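Local coordinates for protein peptidoglycan D,D-transpeptidase PbpA (Mycobacterium tuberculosis, PDB 3UN7) that probably cross-links the peptidoglycan of the mycobacterial cell wall as a penicillin-binding D,D-transpeptidase and is probably required for regulation of cell length, at residues T333-L338 / Y356-A361; N104-I109 / V339-G344; F61-Y66 / E163-A168. All coordinates share one frame; numbering follows the deposited sequence.

Interaction 1. Residues T333-L338 / Y356-A361; sequences TMRPYL and YQQRRA
Tyr356 meets Arg335 through both backbone and side chain. Its carbonyl O takes the N-H of Arg335 in a nearly straight bond, Arg335 N to Tyr356 O 2.9 Å. The same O also receives a CA-H contact from Met334. A water joins the two residues a second time: it accepts from Tyr356 N and donates to Arg335 O. The CD2 and CE2 side of the Tyr356 ring comes over one face of the Arg335 guanidinium, with Tyr356 CD2 above its centre, 3.4 Å from Arg335 CZ. The planes are inclined by 46°, so this is not a flat stack. Arg335 has CG anti to its own N (chi1 178°), and a bend at chi3 (-63°) brings the guanidinium to the ring. Gln357 pairs with Met334 at a non-hydrogen-bonded position. Its CG touches Met334 SD at 3.7 Å, where the methionine chain curls back through chi2 and chi3. Gln358 N binds Thr333 O at 2.8 Å. Its side chain runs across that of Arg335, and the amide end lies by the guanidinium edge. Arg359 O takes the N-H of Thr333, Thr333 N to Arg359 O 2.8 Å. Gln358 and Arg359 thus both face Thr333, which makes a classic beta bulge. Ala361 CB lies 4.3 Å from Thr333 OG1, a hydroxyl hydrogen-bonded to Thr326. The strands 332-334 and 357-360 form a small two-stranded antiparallel sheet in the transpeptidase domain. Helix 317-328 packs against it: Glu322 touches Thr333, Pro336 and Gln358, and Thr326 touches Ala361. Beyond the pairing, Pro336 rests on Ile143 of strand 143-149.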
ATOM      1  N   THR A 333      -0.234 -11.842  10.303  1.00 35.16           N
ATOM      2  CA  THR A 333      -0.748 -10.581   9.817  1.00 34.46           C
ATOM      3  C   THR A 333      -1.317  -9.763  10.975  1.00 35.00           C
ATOM      4  O   THR A 333      -2.248 -10.196  11.660  1.00 35.50           O
ATOM      5  CB  THR A 333      -1.835 -10.781   8.747  1.00 34.45           C
ATOM      6  OG1 THR A 333      -1.382 -11.731   7.774  1.00 33.21           O
ATOM      7  CG2 THR A 333      -2.127  -9.449   8.028  1.00 34.14           C
ATOM      8  N   MET A 334      -0.730  -8.592  11.197  1.00 34.53           N
ATOM      9  CA  MET A 334      -1.273  -7.644  12.152  1.00 35.12           C
ATOM     10  C   MET A 334      -2.299  -6.764  11.436  1.00 34.64           C
ATOM     11  O   MET A 334      -2.104  -6.380  10.280  1.00 33.78           O
ATOM     12  CB  MET A 334      -0.160  -6.814  12.779  1.00 35.54           C
ATOM     13  CG  MET A 334       0.921  -7.661  13.487  1.00 35.90           C
ATOM     14  SD  MET A 334       0.304  -8.639  14.865  1.00 38.56           S
ATOM     15  CE  MET A 334      -0.053  -7.362  16.065  1.00 38.20           C
ATOM     16  N   ARG A 335      -3.398  -6.473  12.125  1.00 34.79           N
ATOM     17  CA  ARG A 335      -4.438  -5.618  11.587  1.00 34.64           C
ATOM     18  C   ARG A 335      -3.873  -4.213  11.374  1.00 33.22           C
ATOM     19  O   ARG A 335      -3.383  -3.588  12.327  1.00 33.60           O
ATOM     20  CB  ARG A 335      -5.639  -5.593  12.542  1.00 35.81           C
ATOM     21  CG  ARG A 335      -6.773  -4.680  12.100  1.00 38.89           C
ATOM     22  CD  ARG A 335      -8.053  -5.077  12.805  1.00 44.62           C
ATOM     23  NE  ARG A 335      -8.411  -6.435  12.400  1.00 48.70           N
ATOM     24  CZ  ARG A 335      -9.339  -7.200  12.974  1.00 50.34           C
ATOM     25  NH1 ARG A 335     -10.040  -6.762  14.023  1.00 50.03           N
ATOM     26  NH2 ARG A 335      -9.554  -8.417  12.491  1.00 48.92           N
ATOM     27  N   PRO A 336      -3.915  -3.721  10.123  1.00 32.08           N
ATOM     28  CA  PRO A 336      -3.329  -2.403   9.899  1.00 31.00           C
ATOM     29  C   PRO A 336      -4.225  -1.311  10.459  1.00 30.15           C
ATOM     30  O   PRO A 336      -5.462  -1.394  10.395  1.00 29.56           O
ATOM     31  CB  PRO A 336      -3.206  -2.295   8.368  1.00 30.69           C
ATOM     32  CG  PRO A 336      -4.090  -3.321   7.815  1.00 32.37           C
ATOM     33  CD  PRO A 336      -4.460  -4.320   8.886  1.00 31.99           C
ATOM     34  N   TYR A 337      -3.602  -0.309  11.046  1.00 28.86           N
ATOM     35  CA  TYR A 337      -4.377   0.800  11.570  1.00 28.18           C
ATOM     36  C   TYR A 337      -3.636   2.099  11.377  1.00 27.53           C
ATOM     37  O   TYR A 337      -2.403   2.106  11.383  1.00 26.12           O
ATOM     38  CB  TYR A 337      -4.744   0.578  13.040  1.00 28.83           C
ATOM     39  CG  TYR A 337      -3.594   0.541  14.032  1.00 29.67           C
ATOM     40  CD1 TYR A 337      -3.296   1.656  14.821  1.00 28.40           C
ATOM     41  CD2 TYR A 337      -2.856  -0.633  14.242  1.00 30.82           C
ATOM     42  CE1 TYR A 337      -2.273   1.625  15.760  1.00 29.07           C
ATOM     43  CE2 TYR A 337      -1.822  -0.672  15.180  1.00 30.09           C
ATOM     44  CZ  TYR A 337      -1.542   0.469  15.933  1.00 30.67           C
ATOM     45  OH  TYR A 337      -0.537   0.471  16.867  1.00 31.33           O
ATOM     46  N   LEU A 338      -4.419   3.181  11.232  1.00 26.34           N
ATOM     47  CA  LEU A 338      -3.928   4.521  10.932  1.00 26.42           C
ATOM     48  C   LEU A 338      -4.070   5.452  12.121  1.00 26.55           C
ATOM     49  O   LEU A 338      -3.423   6.499  12.175  1.00 26.54           O
ATOM     50  CB  LEU A 338      -4.736   5.105   9.768  1.00 25.93           C
ATOM     51  CG  LEU A 338      -4.382   6.471   9.190  1.00 25.52           C
ATOM     52  CD1 LEU A 338      -2.920   6.445   8.752  1.00 26.58           C
ATOM     53  CD2 LEU A 338      -5.309   6.742   7.972  1.00 26.52           C
ATOM     54  N   TYR A 356      -3.631  -6.057  17.035  1.00 39.86           N
ATOM     55  CA  TYR A 356      -4.422  -7.279  16.953  1.00 41.46           C
ATOM     56  C   TYR A 356      -3.846  -8.210  15.886  1.00 41.23           C
ATOM     57  O   TYR A 356      -3.663  -7.799  14.739  1.00 39.36           O
ATOM     58  CB  TYR A 356      -5.876  -6.937  16.608  1.00 42.43           C
ATOM     59  CG  TYR A 356      -6.803  -8.131  16.499  1.00 44.54           C
ATOM     60  CD1 TYR A 356      -7.194  -8.840  17.634  1.00 47.99           C
ATOM     61  CD2 TYR A 356      -7.297  -8.542  15.267  1.00 44.32           C
ATOM     62  CE1 TYR A 356      -8.052  -9.944  17.544  1.00 48.48           C
ATOM     63  CE2 TYR A 356      -8.156  -9.642  15.160  1.00 45.12           C
ATOM     64  CZ  TYR A 356      -8.529 -10.335  16.302  1.00 47.44           C
ATOM     65  OH  TYR A 356      -9.370 -11.428  16.200  1.00 48.07           O
ATOM     66  N   GLN A 357      -3.567  -9.453  16.280  1.00 42.16           N
ATOM     67  CA  GLN A 357      -3.170 -10.512  15.349  1.00 42.99           C
ATOM     68  C   GLN A 357      -4.400 -10.983  14.588  1.00 43.22           C
ATOM     69  O   GLN A 357      -5.256 -11.685  15.127  1.00 43.37           O
ATOM     70  CB  GLN A 357      -2.568 -11.703  16.084  1.00 43.79           C
ATOM     71  CG  GLN A 357      -1.277 -11.428  16.803  1.00 45.77           C
ATOM     72  CD  GLN A 357      -0.636 -12.702  17.341  1.00 49.60           C
ATOM     73  OE1 GLN A 357      -0.914 -13.810  16.867  1.00 49.37           O
ATOM     74  NE2 GLN A 357       0.228 -12.545  18.327  1.00 50.09           N
ATOM     75  N   GLN A 358      -4.472 -10.582  13.329  1.00 42.71           N
ATOM     76  CA  GLN A 358      -5.630 -10.830  12.488  1.00 43.55           C
ATOM     77  C   GLN A 358      -5.713 -12.296  12.053  1.00 44.07           C
ATOM     78  O   GLN A 358      -6.779 -12.918  12.136  1.00 44.28           O
ATOM     79  CB  GLN A 358      -5.537  -9.912  11.272  1.00 43.01           C
ATOM     80  CG  GLN A 358      -6.769  -9.812  10.430  1.00 44.82           C
ATOM     81  CD  GLN A 358      -6.726  -8.584   9.539  1.00 46.81           C
ATOM     82  OE1 GLN A 358      -5.913  -8.493   8.609  1.00 46.50           O
ATOM     83  NE2 GLN A 358      -7.610  -7.632   9.815  1.00 46.84           N
ATOM     84  N   ARG A 359      -4.579 -12.841  11.610  1.00 43.65           N
ATOM     85  CA  ARG A 359      -4.543 -14.158  10.978  1.00 44.14           C
ATOM     86  C   ARG A 359      -3.108 -14.661  10.831  1.00 42.95           C
ATOM     87  O   ARG A 359      -2.193 -13.869  10.614  1.00 42.16           O
ATOM     88  CB  ARG A 359      -5.199 -14.052   9.598  1.00 44.03           C
ATOM     89  CG  ARG A 359      -5.302 -15.350   8.825  1.00 47.06           C
ATOM     90  CD  ARG A 359      -5.854 -15.080   7.432  1.00 49.47           C
ATOM     91  NE  ARG A 359      -6.813 -16.105   6.990  1.00 54.03           N
ATOM     92  CZ  ARG A 359      -6.555 -17.410   6.838  1.00 55.93           C
ATOM     93  NH1 ARG A 359      -5.349 -17.928   7.108  1.00 55.56           N
ATOM     94  NH2 ARG A 359      -7.524 -18.211   6.417  1.00 56.58           N
ATOM     95  N   ARG A 360      -2.902 -15.969  10.970  1.00 42.73           N
ATOM     96  CA  ARG A 360      -1.653 -16.566  10.522  1.00 41.73           C
ATOM     97  C   ARG A 360      -1.816 -17.006   9.068  1.00 41.08           C
ATOM     98  O   ARG A 360      -2.650 -17.867   8.757  1.00 40.78           O
ATOM     99  CB  ARG A 360      -1.212 -17.750  11.393  1.00 43.24           C
ATOM    100  CG  ARG A 360       0.048 -18.418  10.850  1.00 43.14           C
ATOM    101  CD  ARG A 360       0.667 -19.457  11.784  1.00 43.13           C
ATOM    102  NE  ARG A 360       1.466 -18.861  12.858  1.00 42.98           N
ATOM    103  CZ  ARG A 360       2.663 -18.287  12.705  1.00 42.27           C
ATOM    104  NH1 ARG A 360       3.287 -17.799  13.771  1.00 41.63           N
ATOM    105  NH2 ARG A 360       3.244 -18.197  11.505  1.00 37.31           N
ATOM    106  N   ALA A 361      -1.016 -16.407   8.184  1.00 39.01           N
ATOM    107  CA  ALA A 361      -1.096 -16.701   6.760  1.00 37.79           C
ATOM    108  C   ALA A 361      -0.297 -17.946   6.411  1.00 37.80           C
ATOM    109  O   ALA A 361      -0.685 -18.732   5.548  1.00 37.99           O
ATOM    110  CB  ALA A 361      -0.583 -15.521   5.958  1.00 36.45           C
TER
HETATM  111  O   HOH W   1      -2.790  -4.337  14.743  1.00 31.68           O

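Interaction 2. Residues N104-I109 / V339-G344; sequences NVDTTI and VGSLKG
Strands 104-107 and 339-343 run antiparallel, their axes 4.6 Å apart at closest approach and 158° between their directions. Asn104 and Lys343 exchange two backbone bonds, Asn104 N to Lys343 O at 2.8 Å and Lys343 N to Asn104 O at 3.0 Å. Asp106 and Ser341 form the next hydrogen-bonded pair, with Asp106 N 3.0 Å from Ser341 O. Asp106 O accepts twice, from Gly340 N at 2.9 Å and from Ser341 N at 3.3 Å. Both donors lie in its carbonyl plane. Gly340 and Ser341 thus share one partner, a classic beta bulge. These are neighbouring strands of a six-stranded mixed sheet, with strand 26-28 on the other side of 104-107. Val105 touches two apolar side chains. Its CG2 lies 3.8 Å from Leu342 CD2 on the same face, and its CG1 meets Val339 CG1 at 3.9 Å, the two valines crossing at about a right angle. Leu71, Ile78 and Leu79 add to this apolar side. The other face is polar. Lys343 NZ donates to Ser341 OG, brought round by a bend at chi4 (-39°). Lys343 NZ also forms a salt bridge with Asp106 OD2, whose modelled place is less certain. Asp106 OD1 is hydrogen-bonded to Thr27 OG1 of strand 26-28.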
ATOM      1  N   ASN A 104      -8.817  15.480  19.437  1.00 31.64           N
ATOM      2  CA  ASN A 104      -7.686  15.294  18.531  1.00 30.40           C
ATOM      3  C   ASN A 104      -7.542  13.857  18.080  1.00 29.54           C
ATOM      4  O   ASN A 104      -7.816  12.922  18.840  1.00 29.55           O
ATOM      5  CB  ASN A 104      -6.378  15.701  19.214  1.00 31.28           C
ATOM      6  CG  ASN A 104      -6.023  17.160  18.991  1.00 33.24           C
ATOM      7  OD1 ASN A 104      -6.895  18.009  18.747  1.00 30.69           O
ATOM      8  ND2 ASN A 104      -4.711  17.463  19.069  1.00 37.02           N
ATOM      9  N   VAL A 105      -7.059  13.695  16.852  1.00 28.04           N
ATOM     10  CA  VAL A 105      -6.785  12.388  16.279  1.00 27.26           C
ATOM     11  C   VAL A 105      -5.289  12.287  16.032  1.00 27.52           C
ATOM     12  O   VAL A 105      -4.740  13.009  15.208  1.00 26.75           O
ATOM     13  CB  VAL A 105      -7.518  12.202  14.941  1.00 26.40           C
ATOM     14  CG1 VAL A 105      -7.074  10.886  14.242  1.00 28.12           C
ATOM     15  CG2 VAL A 105      -9.022  12.265  15.146  1.00 25.41           C
ATOM     16  N   ASP A 106      -4.655  11.363  16.735  1.00 28.28           N
ATOM     17  CA  ASP A 106      -3.232  11.108  16.624  1.00 29.83           C
ATOM     18  C   ASP A 106      -2.999   9.900  15.717  1.00 29.38           C
ATOM     19  O   ASP A 106      -3.226   8.766  16.127  1.00 29.74           O
ATOM     20  CB  ASP A 106      -2.667  10.845  18.020  1.00 31.02           C
ATOM     21  CG  ASP A 106      -2.556  12.115  18.856  1.00 36.07           C
ATOM     22  OD1 ASP A 106      -2.952  13.218  18.375  1.00 39.78           O
ATOM     23  OD2 ASP A 106      -2.059  12.014  20.008  1.00 41.15           O
ATOM     24  N   THR A 107      -2.581  10.146  14.478  1.00 28.20           N
ATOM     25  CA  THR A 107      -2.352   9.056  13.517  1.00 27.55           C
ATOM     26  C   THR A 107      -1.046   8.305  13.781  1.00 27.71           C
ATOM     27  O   THR A 107      -0.207   8.732  14.570  1.00 27.59           O
ATOM     28  CB  THR A 107      -2.372   9.546  12.035  1.00 27.13           C
ATOM     29  OG1 THR A 107      -1.174  10.272  11.757  1.00 26.51           O
ATOM     30  CG2 THR A 107      -3.569  10.443  11.774  1.00 25.92           C
ATOM     31  N   THR A 108      -0.890   7.180  13.104  1.00 27.78           N
ATOM     32  CA  THR A 108       0.308   6.362  13.208  1.00 28.36           C
ATOM     33  C   THR A 108       1.384   6.796  12.213  1.00 28.12           C
ATOM     34  O   THR A 108       2.451   6.190  12.167  1.00 27.79           O
ATOM     35  CB  THR A 108      -0.006   4.892  12.887  1.00 28.42           C
ATOM     36  OG1 THR A 108      -0.736   4.829  11.645  1.00 27.51           O
ATOM     37  CG2 THR A 108      -0.838   4.273  13.977  1.00 30.73           C
ATOM     38  N   ILE A 109       1.084   7.805  11.387  1.00 27.61           N
ATOM     39  CA  ILE A 109       1.974   8.217  10.296  1.00 27.36           C
ATOM     40  C   ILE A 109       3.267   8.778  10.869  1.00 28.23           C
ATOM     41  O   ILE A 109       3.239   9.576  11.802  1.00 28.82           O
ATOM     42  CB  ILE A 109       1.298   9.287   9.371  1.00 27.35           C
ATOM     43  CG1 ILE A 109       0.065   8.706   8.655  1.00 25.83           C
ATOM     44  CG2 ILE A 109       2.293   9.856   8.327  1.00 27.56           C
ATOM     45  CD1 ILE A 109       0.369   7.659   7.591  1.00 24.07           C
ATOM     46  N   VAL A 339      -4.956   5.103  13.053  1.00 26.77           N
ATOM     47  CA  VAL A 339      -5.215   5.961  14.207  1.00 27.14           C
ATOM     48  C   VAL A 339      -4.694   5.304  15.475  1.00 28.30           C
ATOM     49  O   VAL A 339      -5.199   4.271  15.889  1.00 28.70           O
ATOM     50  CB  VAL A 339      -6.701   6.347  14.322  1.00 27.14           C
ATOM     51  CG1 VAL A 339      -6.941   7.234  15.586  1.00 28.39           C
ATOM     52  CG2 VAL A 339      -7.130   7.140  13.070  1.00 28.02           C
ATOM     53  N   GLY A 340      -3.681   5.914  16.084  1.00 28.32           N
ATOM     54  CA  GLY A 340      -3.085   5.388  17.320  1.00 29.43           C
ATOM     55  C   GLY A 340      -3.864   5.749  18.566  1.00 29.88           C
ATOM     56  O   GLY A 340      -3.992   4.943  19.493  1.00 30.10           O
ATOM     57  N   SER A 341      -4.364   6.978  18.616  1.00 30.20           N
ATOM     58  CA  SER A 341      -5.169   7.394  19.756  1.00 30.99           C
ATOM     59  C   SER A 341      -6.085   8.572  19.459  1.00 30.63           C
ATOM     60  O   SER A 341      -5.852   9.341  18.536  1.00 29.62           O
ATOM     61  CB  SER A 341      -4.295   7.672  20.994  1.00 32.72           C
ATOM     62  OG  SER A 341      -3.354   8.693  20.752  1.00 33.51           O
ATOM     63  N   LEU A 342      -7.150   8.661  20.248  1.00 30.67           N
ATOM     64  CA  LEU A 342      -8.085   9.771  20.225  1.00 30.77           C
ATOM     65  C   LEU A 342      -7.972  10.454  21.574  1.00 31.43           C
ATOM     66  O   LEU A 342      -7.891   9.783  22.604  1.00 31.42           O
ATOM     67  CB  LEU A 342      -9.524   9.255  20.026  1.00 30.47           C
ATOM     68  CG  LEU A 342      -9.796   8.450  18.738  1.00 30.67           C
ATOM     69  CD1 LEU A 342     -11.195   7.857  18.791  1.00 31.37           C
ATOM     70  CD2 LEU A 342      -9.600   9.349  17.510  1.00 28.41           C
ATOM     71  N   LYS A 343      -7.984  11.783  21.563  1.00 32.11           N
ATOM     72  CA  LYS A 343      -7.871  12.582  22.784  1.00 33.85           C
ATOM     73  C   LYS A 343      -8.950  13.646  22.818  1.00 33.95           C
ATOM     74  O   LYS A 343      -9.495  14.012  21.780  1.00 32.57           O
ATOM     75  CB  LYS A 343      -6.509  13.285  22.844  1.00 34.07           C
ATOM     76  CG  LYS A 343      -5.294  12.378  22.857  1.00 38.10           C
ATOM     77  CD  LYS A 343      -4.027  13.224  22.883  1.00 43.71           C
ATOM     78  CE  LYS A 343      -2.846  12.546  22.193  1.00 46.66           C
ATOM     79  NZ  LYS A 343      -2.691  11.067  22.405  1.00 47.60           N
ATOM     80  N   GLY A 344      -9.236  14.152  24.012  1.00 35.30           N
ATOM     81  CA  GLY A 344     -10.123  15.303  24.178  1.00 36.21           C
ATOM     82  C   GLY A 344      -9.429  16.622  23.839  1.00 36.98           C
ATOM     83  O   GLY A 344      -8.224  16.641  23.599  1.00 36.63           O
TER

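Interaction 3. Residues F61-Y66 / E163-A168; sequences FYSLRY and EVQAQA
The turn at 63-66 approaches the side of helix 162-174, with the Arg65 and Gln165 CA atoms 7.4 Å apart. Gln165 reaches out of the helix into this turn. Its chain is extended beyond CG, which sits anti to the carbonyl carbon (chi1 -69°). Two donors grip its OE1. Ser63 OG donates at 2.8 Å to Gln165 OE1, in the amide carbonyl plane. Arg65 N binds Gln165 OE1 at 3.0 Å, tilted 23° from that plane. Together the bonds restrain the rotation of the amide. The aliphatic part of Arg65 passes obliquely over the glutamine chain, Arg65 CD 3.7 Å from Gln165 CB. Arg65 CG also rests over one face of the Tyr66 ring, offset toward its rim. The ring meets the helix at its edge, where Gln165 CB and Ala166 N lie near its plane. Tyr66 OH comes 3.3 Å from Ala166 CA. Arg65 NH1 donates to Tyr66 OH at 2.9 Å, in the guanidinium plane, and lies 3.6 Å from Ala166 CB. Tyr66 also stacks with Trp169, one turn further along the helix. Ser63 OG accepts from Tyr66 N at 2.9 Å, so the turn is an ST motif, here joining the dimerisation-domain region to a helix of the transpeptidase region.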
ATOM      1  N   PHE A  61     -10.354  15.982   3.051  1.00 25.70           N
ATOM      2  CA  PHE A  61     -10.750  17.399   3.143  1.00 26.23           C
ATOM      3  C   PHE A  61     -11.974  17.595   4.014  1.00 26.77           C
ATOM      4  O   PHE A  61     -12.706  16.647   4.325  1.00 25.88           O
ATOM      5  CB  PHE A  61     -10.945  18.041   1.749  1.00 25.99           C
ATOM      6  CG  PHE A  61     -12.056  17.427   0.925  1.00 27.20           C
ATOM      7  CD1 PHE A  61     -13.386  17.772   1.141  1.00 29.00           C
ATOM      8  CD2 PHE A  61     -11.760  16.544  -0.104  1.00 27.53           C
ATOM      9  CE1 PHE A  61     -14.405  17.229   0.358  1.00 29.46           C
ATOM     10  CE2 PHE A  61     -12.774  15.984  -0.884  1.00 25.77           C
ATOM     11  CZ  PHE A  61     -14.093  16.326  -0.656  1.00 27.10           C
ATOM     12  N   TYR A  62     -12.170  18.825   4.453  1.00 27.30           N
ATOM     13  CA  TYR A  62     -13.366  19.166   5.173  1.00 28.67           C
ATOM     14  C   TYR A  62     -13.878  20.441   4.522  1.00 29.23           C
ATOM     15  O   TYR A  62     -13.237  21.498   4.600  1.00 29.00           O
ATOM     16  CB  TYR A  62     -13.039  19.336   6.659  1.00 29.26           C
ATOM     17  CG  TYR A  62     -14.207  19.626   7.574  1.00 31.73           C
ATOM     18  CD1 TYR A  62     -15.089  18.618   7.935  1.00 30.95           C
ATOM     19  CD2 TYR A  62     -14.383  20.893   8.142  1.00 32.52           C
ATOM     20  CE1 TYR A  62     -16.146  18.856   8.798  1.00 33.10           C
ATOM     21  CE2 TYR A  62     -15.448  21.147   9.012  1.00 34.08           C
ATOM     22  CZ  TYR A  62     -16.326  20.117   9.338  1.00 34.37           C
ATOM     23  OH  TYR A  62     -17.393  20.322  10.201  1.00 35.44           O
ATOM     24  N   SER A  63     -15.027  20.322   3.865  1.00 29.51           N
ATOM     25  CA  SER A  63     -15.516  21.342   2.941  1.00 31.36           C
ATOM     26  C   SER A  63     -16.941  21.770   3.261  1.00 32.22           C
ATOM     27  O   SER A  63     -17.799  20.932   3.522  1.00 31.60           O
ATOM     28  CB  SER A  63     -15.457  20.792   1.509  1.00 31.37           C
ATOM     29  OG  SER A  63     -16.188  21.607   0.603  1.00 32.11           O
ATOM     30  N   LEU A  64     -17.188  23.079   3.221  1.00 33.09           N
ATOM     31  CA  LEU A  64     -18.539  23.603   3.394  1.00 34.45           C
ATOM     32  C   LEU A  64     -19.534  23.040   2.383  1.00 35.58           C
ATOM     33  O   LEU A  64     -20.667  22.684   2.736  1.00 35.88           O
ATOM     34  CB  LEU A  64     -18.534  25.122   3.300  1.00 34.63           C
ATOM     35  CG  LEU A  64     -18.052  25.901   4.505  1.00 35.21           C
ATOM     36  CD1 LEU A  64     -17.949  27.366   4.134  1.00 36.82           C
ATOM     37  CD2 LEU A  64     -19.024  25.705   5.661  1.00 37.35           C
ATOM     38  N   ARG A  65     -19.141  22.946   1.124  1.00 35.71           N
ATOM     39  CA  ARG A  65     -20.125  22.451   0.178  1.00 37.27           C
ATOM     40  C   ARG A  65     -19.967  20.989  -0.238  1.00 36.04           C
ATOM     41  O   ARG A  65     -20.928  20.379  -0.704  1.00 36.19           O
ATOM     42  CB  ARG A  65     -20.339  23.424  -0.993  1.00 39.45           C
ATOM     43  CG  ARG A  65     -19.454  23.242  -2.183  1.00 42.46           C
ATOM     44  CD  ARG A  65     -19.321  24.557  -2.963  1.00 48.47           C
ATOM     45  NE  ARG A  65     -20.610  25.131  -3.340  1.00 53.39           N
ATOM     46  CZ  ARG A  65     -21.270  24.840  -4.459  1.00 54.42           C
ATOM     47  NH1 ARG A  65     -20.773  23.975  -5.330  1.00 56.35           N
ATOM     48  NH2 ARG A  65     -22.431  25.418  -4.703  1.00 54.55           N
ATOM     49  N   TYR A  66     -18.789  20.412  -0.013  1.00 34.33           N
ATOM     50  CA  TYR A  66     -18.551  19.027  -0.427  1.00 33.95           C
ATOM     51  C   TYR A  66     -18.385  18.008   0.705  1.00 33.49           C
ATOM     52  O   TYR A  66     -18.083  16.833   0.449  1.00 32.94           O
ATOM     53  CB  TYR A  66     -17.403  18.958  -1.447  1.00 33.96           C
ATOM     54  CG  TYR A  66     -17.747  19.744  -2.691  1.00 35.31           C
ATOM     55  CD1 TYR A  66     -17.183  20.997  -2.919  1.00 34.92           C
ATOM     56  CD2 TYR A  66     -18.693  19.258  -3.612  1.00 33.94           C
ATOM     57  CE1 TYR A  66     -17.525  21.741  -4.044  1.00 36.39           C
ATOM     58  CE2 TYR A  66     -19.042  19.992  -4.735  1.00 36.26           C
ATOM     59  CZ  TYR A  66     -18.452  21.229  -4.951  1.00 37.12           C
ATOM     60  OH  TYR A  66     -18.800  21.981  -6.048  1.00 40.45           O
ATOM     61  N   GLU A 163     -17.469  29.489  -5.009  1.00 38.06           N
ATOM     62  CA  GLU A 163     -16.892  29.365  -6.340  1.00 39.24           C
ATOM     63  C   GLU A 163     -15.489  28.780  -6.332  1.00 37.83           C
ATOM     64  O   GLU A 163     -15.168  27.965  -7.195  1.00 37.81           O
ATOM     65  CB  GLU A 163     -16.931  30.692  -7.100  1.00 41.39           C
ATOM     66  CG  GLU A 163     -18.049  30.752  -8.131  1.00 47.46           C
ATOM     67  CD  GLU A 163     -17.793  29.826  -9.321  1.00 52.72           C
ATOM     68  OE1 GLU A 163     -18.414  28.739  -9.388  1.00 55.41           O
ATOM     69  OE2 GLU A 163     -16.957  30.178 -10.184  1.00 56.46           O
ATOM     70  N   VAL A 164     -14.657  29.162  -5.361  1.00 35.77           N
ATOM     71  CA  VAL A 164     -13.344  28.513  -5.224  1.00 34.67           C
ATOM     72  C   VAL A 164     -13.486  26.986  -5.007  1.00 33.97           C
ATOM     73  O   VAL A 164     -12.758  26.177  -5.598  1.00 32.80           O
ATOM     74  CB  VAL A 164     -12.498  29.169  -4.102  1.00 33.71           C
ATOM     75  CG1 VAL A 164     -11.296  28.312  -3.756  1.00 33.76           C
ATOM     76  CG2 VAL A 164     -12.054  30.570  -4.549  1.00 34.78           C
ATOM     77  N   GLN A 165     -14.440  26.593  -4.165  1.00 33.78           N
ATOM     78  CA  GLN A 165     -14.664  25.175  -3.934  1.00 33.25           C
ATOM     79  C   GLN A 165     -15.175  24.490  -5.205  1.00 34.02           C
ATOM     80  O   GLN A 165     -14.628  23.471  -5.622  1.00 34.03           O
ATOM     81  CB  GLN A 165     -15.662  24.967  -2.804  1.00 33.21           C
ATOM     82  CG  GLN A 165     -15.180  25.353  -1.426  1.00 31.82           C
ATOM     83  CD  GLN A 165     -16.327  25.355  -0.458  1.00 32.45           C
ATOM     84  OE1 GLN A 165     -16.634  24.331   0.145  1.00 32.92           O
ATOM     85  NE2 GLN A 165     -17.002  26.490  -0.340  1.00 32.26           N
ATOM     86  N   ALA A 166     -16.219  25.050  -5.820  1.00 35.60           N
ATOM     87  CA  ALA A 166     -16.834  24.446  -7.018  1.00 37.41           C
ATOM     88  C   ALA A 166     -15.870  24.284  -8.192  1.00 38.47           C
ATOM     89  O   ALA A 166     -15.914  23.275  -8.907  1.00 38.50           O
ATOM     90  CB  ALA A 166     -18.082  25.226  -7.440  1.00 38.39           C
ATOM     91  N   GLN A 167     -15.004  25.281  -8.395  1.00 39.32           N
ATOM     92  CA  GLN A 167     -14.017  25.232  -9.472  1.00 40.55           C
ATOM     93  C   GLN A 167     -12.946  24.179  -9.210  1.00 39.44           C
ATOM     94  O   GLN A 167     -12.624  23.401 -10.104  1.00 39.61           O
ATOM     95  CB  GLN A 167     -13.400  26.608  -9.731  1.00 41.78           C
ATOM     96  CG  GLN A 167     -14.222  27.457 -10.695  1.00 46.43           C
ATOM     97  CD  GLN A 167     -13.852  28.934 -10.667  1.00 51.81           C
ATOM     98  OE1 GLN A 167     -12.863  29.331 -10.037  1.00 53.43           O
ATOM     99  NE2 GLN A 167     -14.659  29.762 -11.342  1.00 52.58           N
ATOM    100  N   ALA A 168     -12.424  24.131  -7.981  1.00 38.25           N
ATOM    101  CA  ALA A 168     -11.502  23.056  -7.581  1.00 37.78           C
ATOM    102  C   ALA A 168     -12.132  21.683  -7.768  1.00 37.65           C
ATOM    103  O   ALA A 168     -11.495  20.761  -8.277  1.00 37.53           O
ATOM    104  CB  ALA A 168     -11.042  23.231  -6.135  1.00 36.24           C
TER

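Interactions 1 and 2 are continuous. Strand 332-334 leads through residues 335-338 into strand 339-343, and the two contacts touch although their centres are 19 Å apart. At the join Leu338 O lies 2.8 Å from Thr108 N, probably a hydrogen bond, and Leu338 CD1 packs on Ile109 CD1 at 3.7 Å. Interaction 3 stands apart. Its centre is 26 Å from that of interaction 2 and 36 Å from that of interaction 1, with nearest atoms about 11 and 12 Å away. Interactions 2 and 3 each join the N-terminal region to the transpeptidase part, whereas interaction 1 lies within the latter. All three are away from Ser193, the probable acylated serine.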